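Local structure of aspartate aminotransferase (Thermotoga maritima, 1O4S) at residues E61-F66 and N280-Y285; G109-L114 and W135-P140; Q300-R305 and L366-S371; D336-C341 and L352-A357. The protein catalyses the reversible transfer of an amino group from L-aspartate to 2-oxoglutarate, giving oxaloacetate and L-glutamate, with pyridoxal 5'-phosphate as cofactor. All coordinates share one frame; numbering follows the deposited sequence.

Interaction 1. Residues E61-F66 and N280-Y285; sequences EEAVRF and NTVAQY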
loop_
_atom_site.group_PDB
_atom_site.type_symbol
_atom_site.label_atom_id
_atom_site.label_comp_id
_atom_site.label_asym_id
_atom_site.label_seq_id
_atom_site.Cartn_x
_atom_site.Cartn_y
_atom_site.Cartn_z
ATOM N N GLU B 61 6.618 2.638 23.369
ATOM C CA GLU B 61 5.903 3.381 24.415
ATOM C C GLU B 61 5.003 4.474 23.849
ATOM O O GLU B 61 3.858 4.595 24.282
ATOM C CB GLU B 61 6.861 3.984 25.482
ATOM C CG GLU B 61 7.553 2.895 26.299
ATOM C CD GLU B 61 8.607 3.402 27.332
ATOM O OE1 GLU B 61 9.076 4.594 27.251
ATOM O OE2 GLU B 61 8.967 2.577 28.224
ATOM N N GLU B 62 5.524 5.270 22.918
ATOM C CA GLU B 62 4.702 6.262 22.210
ATOM C C GLU B 62 3.517 5.662 21.434
ATOM O O GLU B 62 2.414 6.210 21.443
ATOM C CB GLU B 62 5.574 7.063 21.268
ATOM C CG GLU B 62 4.855 8.024 20.353
ATOM C CD GLU B 62 4.155 9.153 21.070
ATOM O OE1 GLU B 62 4.432 9.388 22.293
ATOM O OE2 GLU B 62 3.318 9.806 20.377
ATOM N N ALA B 63 3.768 4.551 20.740
ATOM C CA ALA B 63 2.722 3.880 19.982
ATOM C C ALA B 63 1.607 3.413 20.926
ATOM O O ALA B 63 0.449 3.578 20.597
ATOM C CB ALA B 63 3.282 2.701 19.186
ATOM N N VAL B 64 1.972 2.863 22.091
ATOM C CA VAL B 64 1.012 2.369 23.089
ATOM C C VAL B 64 0.216 3.522 23.676
ATOM O O VAL B 64 -0.999 3.434 23.850
ATOM C CB VAL B 64 1.708 1.572 24.238
ATOM C CG1 VAL B 64 0.773 1.282 25.384
ATOM C CG2 VAL B 64 2.308 0.288 23.728
ATOM N N ARG B 65 0.905 4.609 23.986
ATOM C CA ARG B 65 0.244 5.791 24.518
ATOM C C ARG B 65 -0.797 6.329 23.543
ATOM O O ARG B 65 -1.933 6.589 23.944
ATOM C CB ARG B 65 1.298 6.823 24.799
ATOM C CG ARG B 65 0.839 8.149 25.314
ATOM C CD ARG B 65 2.036 9.155 25.356
ATOM N NE ARG B 65 1.689 10.516 24.934
ATOM C CZ ARG B 65 1.251 10.884 23.716
ATOM N NH1 ARG B 65 1.055 10.005 22.722
ATOM N NH2 ARG B 65 0.983 12.174 23.511
ATOM N N PHE B 66 -0.414 6.486 22.268
ATOM C CA PHE B 66 -1.354 6.852 21.218
ATOM C C PHE B 66 -2.546 5.882 21.127
ATOM O O PHE B 66 -3.719 6.299 21.094
ATOM C CB PHE B 66 -0.660 6.899 19.855
ATOM C CG PHE B 66 -1.602 7.189 18.736
ATOM C CD1 PHE B 66 -2.163 8.447 18.606
ATOM C CD2 PHE B 66 -1.974 6.208 17.830
ATOM C CE1 PHE B 66 -3.082 8.728 17.578
ATOM C CE2 PHE B 66 -2.892 6.517 16.813
ATOM C CZ PHE B 66 -3.430 7.787 16.703
ATOM N N ASN B 280 -1.002 3.508 8.212
ATOM C CA ASN B 280 -1.422 3.242 9.554
ATOM C C ASN B 280 -1.067 4.382 10.519
ATOM O O ASN B 280 0.110 4.776 10.643
ATOM C CB ASN B 280 -0.766 1.929 9.991
ATOM C CG ASN B 280 -1.168 1.506 11.383
ATOM O OD1 ASN B 280 -0.709 2.067 12.381
ATOM N ND2 ASN B 280 -1.966 0.454 11.460
ATOM N N THR B 281 -2.070 4.897 11.217
ATOM C CA THR B 281 -1.856 6.081 12.056
ATOM C C THR B 281 -0.942 5.807 13.231
ATOM O O THR B 281 -0.145 6.678 13.614
ATOM C CB THR B 281 -3.194 6.636 12.564
ATOM O OG1 THR B 281 -4.111 6.712 11.465
ATOM C CG2 THR B 281 -3.042 8.055 13.098
ATOM N N VAL B 282 -1.093 4.635 13.847
ATOM C CA VAL B 282 -0.176 4.255 14.916
ATOM C C VAL B 282 1.271 4.341 14.431
ATOM O O VAL B 282 2.127 4.905 15.113
ATOM C CB VAL B 282 -0.485 2.856 15.532
ATOM C CG1 VAL B 282 0.341 2.646 16.793
ATOM C CG2 VAL B 282 -1.967 2.713 15.842
ATOM N N ALA B 283 1.535 3.761 13.260
ATOM C CA ALA B 283 2.849 3.775 12.648
ATOM C C ALA B 283 3.376 5.219 12.462
ATOM O O ALA B 283 4.543 5.501 12.656
ATOM C CB ALA B 283 2.815 3.033 11.286
ATOM N N GLN B 284 2.508 6.125 12.070
ATOM C CA GLN B 284 2.910 7.508 11.892
ATOM C C GLN B 284 3.396 8.074 13.188
ATOM O O GLN B 284 4.455 8.699 13.200
ATOM C CB GLN B 284 1.811 8.341 11.296
ATOM C CG GLN B 284 1.430 7.886 9.923
ATOM C CD GLN B 284 0.540 8.861 9.184
ATOM O OE1 GLN B 284 0.924 9.988 8.965
ATOM N NE2 GLN B 284 -0.613 8.407 8.757
ATOM N N TYR B 285 2.673 7.853 14.274
ATOM C CA TYR B 285 3.136 8.336 15.565
ATOM C C TYR B 285 4.380 7.635 16.059
ATOM O O TYR B 285 5.262 8.277 16.661
ATOM C CB TYR B 285 2.012 8.357 16.608
ATOM C CG TYR B 285 1.080 9.522 16.298
ATOM C CD1 TYR B 285 -0.110 9.329 15.618
ATOM C CD2 TYR B 285 1.436 10.826 16.631
ATOM C CE1 TYR B 285 -0.940 10.376 15.304
ATOM C CE2 TYR B 285 0.605 11.885 16.320
ATOM C CZ TYR B 285 -0.588 11.635 15.659
ATOM O OH TYR B 285 -1.419 12.650 15.346
HETATM O O HOH W 1 4.606 10.566 18.301
#
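Ala63 and Val282 mark the nearest approach of the two backbones, their CA atoms 5.8 Å apart, where the short axes of helices 61-66 and 281-285 pass at 8.9 Å with their N-to-C directions 135° apart. The small side chain of Ala63 suits this closeness, and its CB meets Val282 CG1 at 3.8 Å. Beside this pair Phe66, with CG anti to the backbone N (chi1 177°), reaches onto the first turn of the other helix: CD2 and CE2 rest against CA and CG2 of Val282, while CZ meets Thr281 CG2 at 3.6 Å. Tyr285, one turn beyond Thr281, takes one face of the Phe66 ring in an offset stack, centroids of the Phe66 and Tyr285 rings 4.5 Å apart and planes inclined by 25°. In this aminotransferase the contact ties helix 57-68 to helix 281-290 at the dimer interface; Ala63 also packs on Leu67 of the second subunit. Asn280 caps the start of the latter helix, its OD1 accepting from Ala283 N at 2.9 Å on an in-plane lone pair, and its ND2 donates to Trp253 O of the second subunit. Thr281 OG1 bonds to Lys73 O, leaving the methyl for Phe66. The polar edge belongs to Glu62, whose CG lies beside Tyr285 O. One water, lying at the edge of the Tyr285 ring in its plane, donates to Glu62 OE2 at 2.6 Å and to Tyr285 O at 2.9 Å. Arg65 NH1 adds charge attraction to the same carboxylate oxygen, which lies out of the guanidinium plane.

Interaction 2. Residues G109-L114 and W135-P140; sequences GAKQAL and WVSYIP. With PLP (pyridoxal-5'-phosphate), chain M; SO4 (sulfate ion), chain K.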
loop_
_atom_site.group_PDB
_atom_site.type_symbol
_atom_site.label_atom_id
_atom_site.label_comp_id
_atom_site.label_asym_id
_atom_site.label_seq_id
_atom_site.Cartn_x
_atom_site.Cartn_y
_atom_site.Cartn_z
ATOM N N GLY B 109 6.494 1.717 3.970
ATOM C CA GLY B 109 7.895 1.438 3.712
ATOM C C GLY B 109 8.467 2.287 2.590
ATOM O O GLY B 109 7.747 2.991 1.840
ATOM N N ALA B 110 9.786 2.246 2.483
ATOM C CA ALA B 110 10.479 2.689 1.282
ATOM C C ALA B 110 9.990 1.950 0.018
ATOM O O ALA B 110 10.074 2.468 -1.077
ATOM C CB ALA B 110 12.015 2.491 1.448
ATOM N N LYS B 111 9.497 0.728 0.168
ATOM C CA LYS B 111 9.031 -0.015 -0.985
ATOM C C LYS B 111 7.900 0.716 -1.740
ATOM O O LYS B 111 7.939 0.803 -2.961
ATOM C CB LYS B 111 8.629 -1.420 -0.608
ATOM C CG LYS B 111 8.429 -2.296 -1.816
ATOM C CD LYS B 111 7.993 -3.718 -1.459
ATOM C CE LYS B 111 9.130 -4.676 -1.572
ATOM N NZ LYS B 111 8.711 -6.120 -1.671
ATOM N N GLN B 112 6.905 1.229 -1.028
ATOM C CA GLN B 112 5.854 1.979 -1.664
ATOM C C GLN B 112 6.351 3.353 -2.111
ATOM O O GLN B 112 5.859 3.863 -3.102
ATOM C CB GLN B 112 4.608 2.087 -0.754
ATOM C CG GLN B 112 3.373 2.661 -1.505
ATOM C CD GLN B 112 2.154 2.963 -0.624
ATOM O OE1 GLN B 112 2.259 3.141 0.598
ATOM N NE2 GLN B 112 0.988 3.022 -1.260
ATOM N N ALA B 113 7.344 3.947 -1.449
ATOM C CA ALA B 113 7.905 5.187 -1.962
ATOM C C ALA B 113 8.490 4.943 -3.335
ATOM O O ALA B 113 8.279 5.754 -4.251
ATOM C CB ALA B 113 8.921 5.755 -1.058
ATOM N N LEU B 114 9.194 3.821 -3.502
ATOM C CA LEU B 114 9.769 3.453 -4.788
ATOM C C LEU B 114 8.659 3.238 -5.835
ATOM O O LEU B 114 8.698 3.789 -6.905
ATOM C CB LEU B 114 10.645 2.198 -4.639
ATOM C CG LEU B 114 11.986 2.373 -3.871
ATOM C CD1 LEU B 114 12.483 1.118 -3.067
ATOM C CD2 LEU B 114 13.117 2.861 -4.855
ATOM N N TRP B 135 18.689 -5.303 -6.103
ATOM C CA TRP B 135 17.627 -5.756 -5.200
ATOM C C TRP B 135 16.392 -6.276 -5.977
ATOM O O TRP B 135 16.022 -5.764 -7.036
ATOM C CB TRP B 135 17.222 -4.626 -4.242
ATOM C CG TRP B 135 16.225 -5.028 -3.214
ATOM C CD1 TRP B 135 16.282 -6.126 -2.379
ATOM C CD2 TRP B 135 15.023 -4.331 -2.868
ATOM N NE1 TRP B 135 15.181 -6.144 -1.556
ATOM C CE2 TRP B 135 14.397 -5.051 -1.825
ATOM C CE3 TRP B 135 14.405 -3.165 -3.331
ATOM C CZ2 TRP B 135 13.184 -4.641 -1.238
ATOM C CZ3 TRP B 135 13.163 -2.752 -2.727
ATOM C CH2 TRP B 135 12.592 -3.486 -1.700
ATOM N N VAL B 136 15.757 -7.288 -5.408
ATOM C CA VAL B 136 14.739 -8.058 -6.108
ATOM C C VAL B 136 13.442 -7.352 -6.484
ATOM O O VAL B 136 12.703 -7.876 -7.311
ATOM C CB VAL B 136 14.387 -9.346 -5.335
ATOM C CG1 VAL B 136 15.589 -10.253 -5.265
ATOM C CG2 VAL B 136 13.874 -9.031 -3.920
ATOM N N SER B 137 13.154 -6.183 -5.924
ATOM C CA SER B 137 11.813 -5.609 -6.086
ATOM C C SER B 137 11.725 -4.492 -7.107
ATOM O O SER B 137 10.647 -4.163 -7.600
ATOM C CB SER B 137 11.273 -5.114 -4.723
ATOM O OG SER B 137 10.428 -6.103 -4.128
ATOM N N TYR B 138 12.864 -3.906 -7.442
ATOM C CA TYR B 138 12.881 -2.751 -8.316
ATOM C C TYR B 138 12.263 -3.043 -9.696
ATOM O O TYR B 138 11.455 -2.250 -10.228
ATOM C CB TYR B 138 14.322 -2.266 -8.512
ATOM C CG TYR B 138 15.035 -1.692 -7.306
ATOM C CD1 TYR B 138 14.376 -0.874 -6.382
ATOM C CD2 TYR B 138 16.398 -1.926 -7.119
ATOM C CE1 TYR B 138 15.062 -0.323 -5.319
ATOM C CE2 TYR B 138 17.083 -1.392 -6.063
ATOM C CZ TYR B 138 16.426 -0.574 -5.170
ATOM O OH TYR B 138 17.136 -0.030 -4.120
ATOM N N ILE B 139 12.689 -4.151 -10.289
ATOM C CA ILE B 139 12.297 -4.492 -11.628
ATOM C C ILE B 139 10.796 -4.833 -11.660
ATOM O O ILE B 139 10.081 -4.307 -12.494
ATOM C CB ILE B 139 13.231 -5.618 -12.195
ATOM C CG1 ILE B 139 14.598 -4.981 -12.515
ATOM C CG2 ILE B 139 12.614 -6.289 -13.433
ATOM C CD1 ILE B 139 15.704 -5.952 -12.938
ATOM N N PRO B 140 10.321 -5.699 -10.772
ATOM C CA PRO B 140 8.880 -5.893 -10.632
ATOM C C PRO B 140 8.112 -4.570 -10.589
ATOM O O PRO B 140 7.141 -4.458 -11.318
ATOM C CB PRO B 140 8.780 -6.671 -9.330
ATOM C CG PRO B 140 10.010 -7.573 -9.417
ATOM C CD PRO B 140 11.069 -6.624 -9.896
HETATM N N1 PLP M . 15.512 -0.982 -0.671
HETATM C C2 PLP M . 16.355 -2.017 -0.319
HETATM C C2A PLP M . 17.493 -2.276 -1.262
HETATM C C3 PLP M . 16.121 -2.789 0.831
HETATM O O3 PLP M . 16.886 -3.697 1.131
HETATM C C4 PLP M . 15.047 -2.475 1.678
HETATM C C4A PLP M . 14.804 -3.306 2.958
HETATM C C5 PLP M . 14.225 -1.390 1.286
HETATM C C6 PLP M . 14.472 -0.673 0.117
HETATM C C5A PLP M . 13.017 -0.876 2.040
HETATM O O4P PLP M . 12.036 -1.703 2.642
HETATM P P PLP M . 10.827 -1.099 3.501
HETATM O O1P PLP M . 10.723 -2.116 4.576
HETATM O O2P PLP M . 11.159 0.260 3.960
HETATM O O3P PLP M . 9.743 -1.201 2.501
HETATM S S SO4 K . 15.754 -8.888 0.707
HETATM O O1 SO4 K . 16.873 -7.947 0.861
HETATM O O2 SO4 K . 15.656 -9.193 -0.725
HETATM O O3 SO4 K . 15.870 -10.127 1.512
HETATM O O4 SO4 K . 14.566 -8.213 1.199
#
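Leu114 fills the tight inner part of this contact: its CD1 touches the edge of the Tyr138 ring at CE1, 3.7 Å away, and meets Trp135 CZ3 at 3.9 Å. Trp135 itself is sandwiched, the pyridine ring of the cofactor over one face, PLP C2 3.6 Å above its centre, and Ser137 CB against the opposite face. Tyr138 is anchored through OH to Asp213. Lys111, bent at chi3, brings CE to Trp135 CH2 and donates from NZ to Ser137 OG at 3.0 Å; NZ also bonds to Ser273 O of the second subunit. This is the cofactor site of the aminotransferase fold, where the start of helix 109-121 grips the phosphate: Ala110 N donates to PLP O2P at 2.8 Å and Lys111 N to PLP O3P at 3.0 Å. An alanine in place of Trp135 would probably leave the cofactor ring without the indole over one of its faces and Leu114 without one of its two aromatic partners. Toward solvent the hold slackens. Val136 is exposed, and Trp135 NE1 makes two weak bonds to a sulfate, the nearer to O2 at 3.2 Å. Asn185 and Arg365, probable L-aspartate ligands, also bind this ion, consistent with a place for a substrate carboxylate.

Interaction 3. Residues Q300-R305 and L366-S371; sequences QTFKER and LSFATS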
loop_
_atom_site.group_PDB
_atom_site.type_symbol
_atom_site.label_atom_id
_atom_site.label_comp_id
_atom_site.label_asym_id
_atom_site.label_seq_id
_atom_site.Cartn_x
_atom_site.Cartn_y
_atom_site.Cartn_z
ATOM N N GLN B 300 26.723 -0.023 15.770
ATOM C CA GLN B 300 28.039 -0.493 16.233
ATOM C C GLN B 300 28.059 -2.006 16.345
ATOM O O GLN B 300 29.082 -2.645 16.070
ATOM C CB GLN B 300 28.435 0.128 17.579
ATOM C CG GLN B 300 29.746 -0.421 18.213
ATOM C CD GLN B 300 31.057 -0.142 17.394
ATOM O OE1 GLN B 300 32.073 -0.840 17.594
ATOM N NE2 GLN B 300 31.032 0.868 16.498
ATOM N N THR B 301 26.936 -2.571 16.780
ATOM C CA THR B 301 26.776 -4.013 16.792
ATOM C C THR B 301 26.949 -4.605 15.371
ATOM O O THR B 301 27.641 -5.595 15.197
ATOM C CB THR B 301 25.396 -4.397 17.340
ATOM O OG1 THR B 301 25.242 -3.940 18.702
ATOM C CG2 THR B 301 25.275 -5.907 17.348
ATOM N N PHE B 302 26.320 -3.991 14.367
ATOM C CA PHE B 302 26.470 -4.427 12.986
ATOM C C PHE B 302 27.892 -4.215 12.441
ATOM O O PHE B 302 28.401 -5.053 11.699
ATOM C CB PHE B 302 25.445 -3.749 12.065
ATOM C CG PHE B 302 24.133 -4.481 11.977
ATOM C CD1 PHE B 302 24.003 -5.596 11.178
ATOM C CD2 PHE B 302 23.041 -4.072 12.709
ATOM C CE1 PHE B 302 22.792 -6.279 11.102
ATOM C CE2 PHE B 302 21.828 -4.739 12.615
ATOM C CZ PHE B 302 21.713 -5.849 11.811
ATOM N N LYS B 303 28.531 -3.119 12.830
ATOM C CA LYS B 303 29.925 -2.847 12.421
ATOM C C LYS B 303 30.852 -3.963 12.887
ATOM O O LYS B 303 31.677 -4.432 12.133
ATOM C CB LYS B 303 30.409 -1.504 12.981
ATOM C CG LYS B 303 31.810 -1.049 12.532
ATOM C CD LYS B 303 32.041 0.416 12.930
ATOM C CE LYS B 303 33.371 0.929 12.417
ATOM N NZ LYS B 303 33.825 2.226 13.034
ATOM N N GLU B 304 30.694 -4.394 14.129
ATOM C CA GLU B 304 31.563 -5.408 14.661
ATOM C C GLU B 304 31.257 -6.813 14.130
ATOM O O GLU B 304 32.174 -7.640 14.023
ATOM C CB GLU B 304 31.639 -5.312 16.187
ATOM C CG GLU B 304 30.722 -6.176 17.002
ATOM C CD GLU B 304 31.104 -6.120 18.475
ATOM O OE1 GLU B 304 31.801 -5.119 18.854
ATOM O OE2 GLU B 304 30.712 -7.058 19.244
ATOM N N ARG B 305 30.008 -7.071 13.755
ATOM C CA ARG B 305 29.659 -8.295 13.033
ATOM C C ARG B 305 30.271 -8.292 11.621
ATOM O O ARG B 305 30.745 -9.317 11.134
ATOM C CB ARG B 305 28.130 -8.437 12.895
ATOM C CG ARG B 305 27.370 -8.700 14.209
ATOM C CD ARG B 305 25.949 -8.421 14.087
ATOM N NE ARG B 305 25.157 -8.799 15.258
ATOM C CZ ARG B 305 23.841 -8.723 15.284
ATOM N NH1 ARG B 305 23.192 -8.276 14.213
ATOM N NH2 ARG B 305 23.160 -9.100 16.363
ATOM N N LEU B 366 25.135 -13.281 2.045
ATOM C CA LEU B 366 25.085 -13.602 3.454
ATOM C C LEU B 366 24.645 -12.345 4.253
ATOM O O LEU B 366 25.149 -11.236 4.078
ATOM C CB LEU B 366 26.457 -14.161 3.884
ATOM C CG LEU B 366 26.697 -14.495 5.360
ATOM C CD1 LEU B 366 27.871 -15.430 5.499
ATOM C CD2 LEU B 366 26.911 -13.220 6.221
ATOM N N SER B 367 23.652 -12.511 5.105
ATOM C CA SER B 367 23.221 -11.426 5.977
ATOM C C SER B 367 23.836 -11.637 7.321
ATOM O O SER B 367 23.895 -12.778 7.817
ATOM C CB SER B 367 21.689 -11.406 6.148
ATOM O OG SER B 367 21.095 -11.271 4.882
ATOM N N PHE B 368 24.298 -10.558 7.924
ATOM C CA PHE B 368 24.822 -10.679 9.272
ATOM C C PHE B 368 23.936 -9.954 10.314
ATOM O O PHE B 368 24.419 -9.250 11.223
ATOM C CB PHE B 368 26.307 -10.319 9.343
ATOM C CG PHE B 368 26.685 -9.045 8.666
ATOM C CD1 PHE B 368 26.625 -7.833 9.346
ATOM C CD2 PHE B 368 27.168 -9.061 7.354
ATOM C CE1 PHE B 368 27.035 -6.668 8.743
ATOM C CE2 PHE B 368 27.563 -7.903 6.745
ATOM C CZ PHE B 368 27.497 -6.697 7.447
ATOM N N ALA B 369 22.628 -10.147 10.149
ATOM C CA ALA B 369 21.650 -9.726 11.153
ATOM C C ALA B 369 21.414 -10.911 12.083
ATOM O O ALA B 369 20.290 -11.356 12.286
ATOM C CB ALA B 369 20.348 -9.221 10.495
ATOM N N THR B 370 22.507 -11.448 12.612
ATOM C CA THR B 370 22.475 -12.418 13.697
ATOM C C THR B 370 23.717 -12.285 14.572
ATOM O O THR B 370 24.669 -11.585 14.237
ATOM C CB THR B 370 22.293 -13.889 13.199
ATOM O OG1 THR B 370 23.548 -14.477 12.869
ATOM C CG2 THR B 370 21.552 -13.984 11.879
ATOM N N SER B 371 23.678 -12.948 15.718
ATOM C CA SER B 371 24.739 -12.825 16.696
ATOM C C SER B 371 26.087 -13.341 16.165
ATOM O O SER B 371 26.138 -14.218 15.295
ATOM C CB SER B 371 24.348 -13.579 17.948
ATOM O OG SER B 371 24.141 -14.930 17.633
#
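Phe302 and Arg305, one turn apart on their helix, both close on the backbone carbonyl of Phe368. The ring of Phe302 brings CE1 to 3.4 Å from Phe368 O and sets its rim against Ala369, CZ to CB 3.9 Å. Arg305 lays CD beside the same oxygen, and its NH1 gives Phe368 O a weak hydrogen bond of 3.4 Å. Thr370 O sits over one face of the guanidinium, 3.0 Å from NE, where no N-H points at it; Thr301 CG2 covers the opposite face, so the flat group is clamped between them. Extended from CG to NE, the arginine chain carries its head along the loop 368-371, and Arg305 NH2 ends in a salt bridge to Asp52. A leucine in place of Arg305 would probably leave Asp52 without this charge partner and Phe368 O without the weak bond from the guanidinium. Phe368 has CG wedged between its own backbone N and carbonyl carbon (chi1 48°), which turns CD1 toward Arg305 CB, at 3.9 Å, and CE1 toward Phe302 O. Farther out, Phe327 meets the Phe302 ring, Leu375 packs on Phe368, and Ser371 caps helix 372-386 by its bond to Arg374 N. The whole is a helix-to-loop junction in the small domain of this aminotransferase fold, joining helix 296-315 to the turn that leads from strand 363-367, which holds the probable substrate ligand Arg365, into the C-terminal helix.

Interaction 4. Residues D336-C341 and L352-A357; sequences DDVKFC and LVPGSA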
loop_
_atom_site.group_PDB
_atom_site.type_symbol
_atom_site.label_atom_id
_atom_site.label_comp_id
_atom_site.label_asym_id
_atom_site.label_seq_id
_atom_site.Cartn_x
_atom_site.Cartn_y
_atom_site.Cartn_z
ATOM N N ASP B 336 27.473 -23.183 -9.931
ATOM C CA ASP B 336 26.128 -22.627 -9.865
ATOM C C ASP B 336 25.804 -22.207 -8.412
ATOM O O ASP B 336 26.040 -22.972 -7.473
ATOM C CB ASP B 336 25.110 -23.661 -10.395
ATOM C CG ASP B 336 23.654 -23.140 -10.380
ATOM O OD1 ASP B 336 22.784 -23.733 -11.051
ATOM O OD2 ASP B 336 23.276 -22.164 -9.724
ATOM N N ASP B 337 25.288 -20.986 -8.248
ATOM C CA ASP B 337 25.044 -20.402 -6.919
ATOM C C ASP B 337 23.763 -20.943 -6.307
ATOM O O ASP B 337 23.687 -21.133 -5.092
ATOM C CB ASP B 337 24.994 -18.862 -6.972
ATOM C CG ASP B 337 24.013 -18.348 -7.990
ATOM O OD1 ASP B 337 24.382 -18.197 -9.166
ATOM O OD2 ASP B 337 22.838 -18.079 -7.734
ATOM N N VAL B 338 22.744 -21.159 -7.132
ATOM C CA VAL B 338 21.520 -21.807 -6.671
ATOM C C VAL B 338 21.825 -23.170 -6.074
ATOM O O VAL B 338 21.348 -23.486 -4.997
ATOM C CB VAL B 338 20.483 -22.003 -7.788
ATOM C CG1 VAL B 338 19.252 -22.742 -7.249
ATOM C CG2 VAL B 338 20.081 -20.674 -8.399
ATOM N N LYS B 339 22.601 -23.979 -6.783
ATOM C CA LYS B 339 22.978 -25.286 -6.271
ATOM C C LYS B 339 23.872 -25.161 -5.037
ATOM O O LYS B 339 23.740 -25.939 -4.103
ATOM C CB LYS B 339 23.687 -26.130 -7.343
ATOM C CG LYS B 339 22.837 -26.411 -8.606
ATOM C CD LYS B 339 23.591 -27.397 -9.573
ATOM C CE LYS B 339 22.964 -27.523 -10.988
ATOM N NZ LYS B 339 23.688 -28.570 -11.831
ATOM N N PHE B 340 24.781 -24.193 -5.041
ATOM C CA PHE B 340 25.609 -23.923 -3.862
ATOM C C PHE B 340 24.734 -23.762 -2.609
ATOM O O PHE B 340 25.027 -24.335 -1.561
ATOM C CB PHE B 340 26.472 -22.668 -4.058
ATOM C CG PHE B 340 27.449 -22.405 -2.918
ATOM C CD1 PHE B 340 28.787 -22.747 -3.044
ATOM C CD2 PHE B 340 27.017 -21.806 -1.726
ATOM C CE1 PHE B 340 29.703 -22.508 -2.006
ATOM C CE2 PHE B 340 27.921 -21.567 -0.679
ATOM C CZ PHE B 340 29.266 -21.905 -0.822
ATOM N N CYS B 341 23.660 -22.999 -2.736
ATOM C CA CYS B 341 22.799 -22.669 -1.603
ATOM C C CYS B 341 21.894 -23.825 -1.212
ATOM O O CYS B 341 21.587 -23.985 -0.025
ATOM C CB CYS B 341 21.954 -21.452 -1.915
ATOM S SG CYS B 341 22.928 -19.952 -2.028
ATOM N N LEU B 352 21.696 -19.279 2.722
ATOM C CA LEU B 352 22.125 -18.084 1.995
ATOM C C LEU B 352 21.224 -17.845 0.772
ATOM O O LEU B 352 20.409 -18.684 0.394
ATOM C CB LEU B 352 23.586 -18.196 1.572
ATOM C CG LEU B 352 24.617 -18.584 2.647
ATOM C CD1 LEU B 352 25.967 -18.958 2.059
ATOM C CD2 LEU B 352 24.793 -17.484 3.631
ATOM N N VAL B 353 21.367 -16.674 0.176
ATOM C CA VAL B 353 20.557 -16.299 -0.959
ATOM C C VAL B 353 21.411 -16.377 -2.238
ATOM O O VAL B 353 22.434 -15.744 -2.317
ATOM C CB VAL B 353 20.025 -14.881 -0.810
ATOM C CG1 VAL B 353 19.071 -14.568 -1.949
ATOM C CG2 VAL B 353 19.326 -14.703 0.558
ATOM N N PRO B 354 20.978 -17.141 -3.239
ATOM C CA PRO B 354 21.698 -17.186 -4.523
ATOM C C PRO B 354 21.850 -15.791 -5.153
ATOM O O PRO B 354 20.866 -15.070 -5.250
ATOM C CB PRO B 354 20.817 -18.086 -5.378
ATOM C CG PRO B 354 20.078 -18.912 -4.373
ATOM C CD PRO B 354 19.785 -18.006 -3.233
ATOM N N GLY B 355 23.073 -15.432 -5.560
ATOM C CA GLY B 355 23.335 -14.209 -6.315
ATOM C C GLY B 355 22.501 -14.036 -7.591
ATOM O O GLY B 355 22.224 -12.904 -8.014
ATOM N N SER B 356 22.112 -15.160 -8.191
ATOM C CA SER B 356 21.126 -15.204 -9.291
ATOM C C SER B 356 19.869 -14.374 -9.021
ATOM O O SER B 356 19.301 -13.775 -9.930
ATOM C CB SER B 356 20.635 -16.639 -9.521
ATOM O OG SER B 356 21.627 -17.441 -10.043
ATOM N N ALA B 357 19.412 -14.374 -7.776
ATOM C CA ALA B 357 18.247 -13.585 -7.412
ATOM C C ALA B 357 18.459 -12.076 -7.672
ATOM O O ALA B 357 17.510 -11.323 -7.909
ATOM C CB ALA B 357 17.914 -13.851 -5.980
HETATM O O HOH W 2 22.163 -22.046 1.732
#
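Cys341 and Pro354 form the apolar centre, with SG resting on the proline ring 3.8 Å from CG and 4.1 Å from Leu352 CB. Sulfur lies anti to the carbonyl carbon of its own residue (chi1 -69°), which points it at the strand. Val338 flanks the proline, Val338 CG2 lying 4.0 Å from Pro354 CB. Leu352 CD1 comes to the edge of the Phe340 ring. Leu29 of helix 27-38 packs on both Cys341 and Pro354. The helix 337-348 is the connection of a beta-alpha-beta crossover, leading from strand 328-332 to the parallel strand 350-354, with strand 363-367 between them. At one margin a water bridges Cys341 O and Leu352 N. The other margin is held by Asp337, whose OD2 accepts twice from Ser356: OG at 2.7 Å, on the syn lone pair, and backbone N at 3.0 Å, from above the carboxylate, 54° out of its plane. Asp337 OD1 in turn accepts from Gly362 N. Three donors thus grip a buried carboxylate at the first turn of a helix, fixing its rotation; such surroundings would probably favour the ionised form and pin the 3-10 turn 355-357 to the helix start.

Overall arrangement
Along the chain, interaction 2 is nested inside the loop closed by interaction 1, and interaction 4 inside that closed by interaction 3, which follows. Interaction 1 lies about 25 Å from interaction 2, centre to centre; both touch the second subunit, and interaction 2 holds the cofactor. Interactions 3 and 4 meet through Leu366 and Leu352, on the neighbouring strands 363-367 and 350-354 of the four-stranded sheet, with centres about 21 Å apart. Val136 of interaction 2 packs on Ala357 of interaction 4, linking the cofactor region to the 3-10 turn that follows strand 350-354. Interactions 1 and 4, about 39 Å apart between centres, lie on opposite sides of the chain's centre, and the set spans the dimer interface, the cofactor site and the small domain.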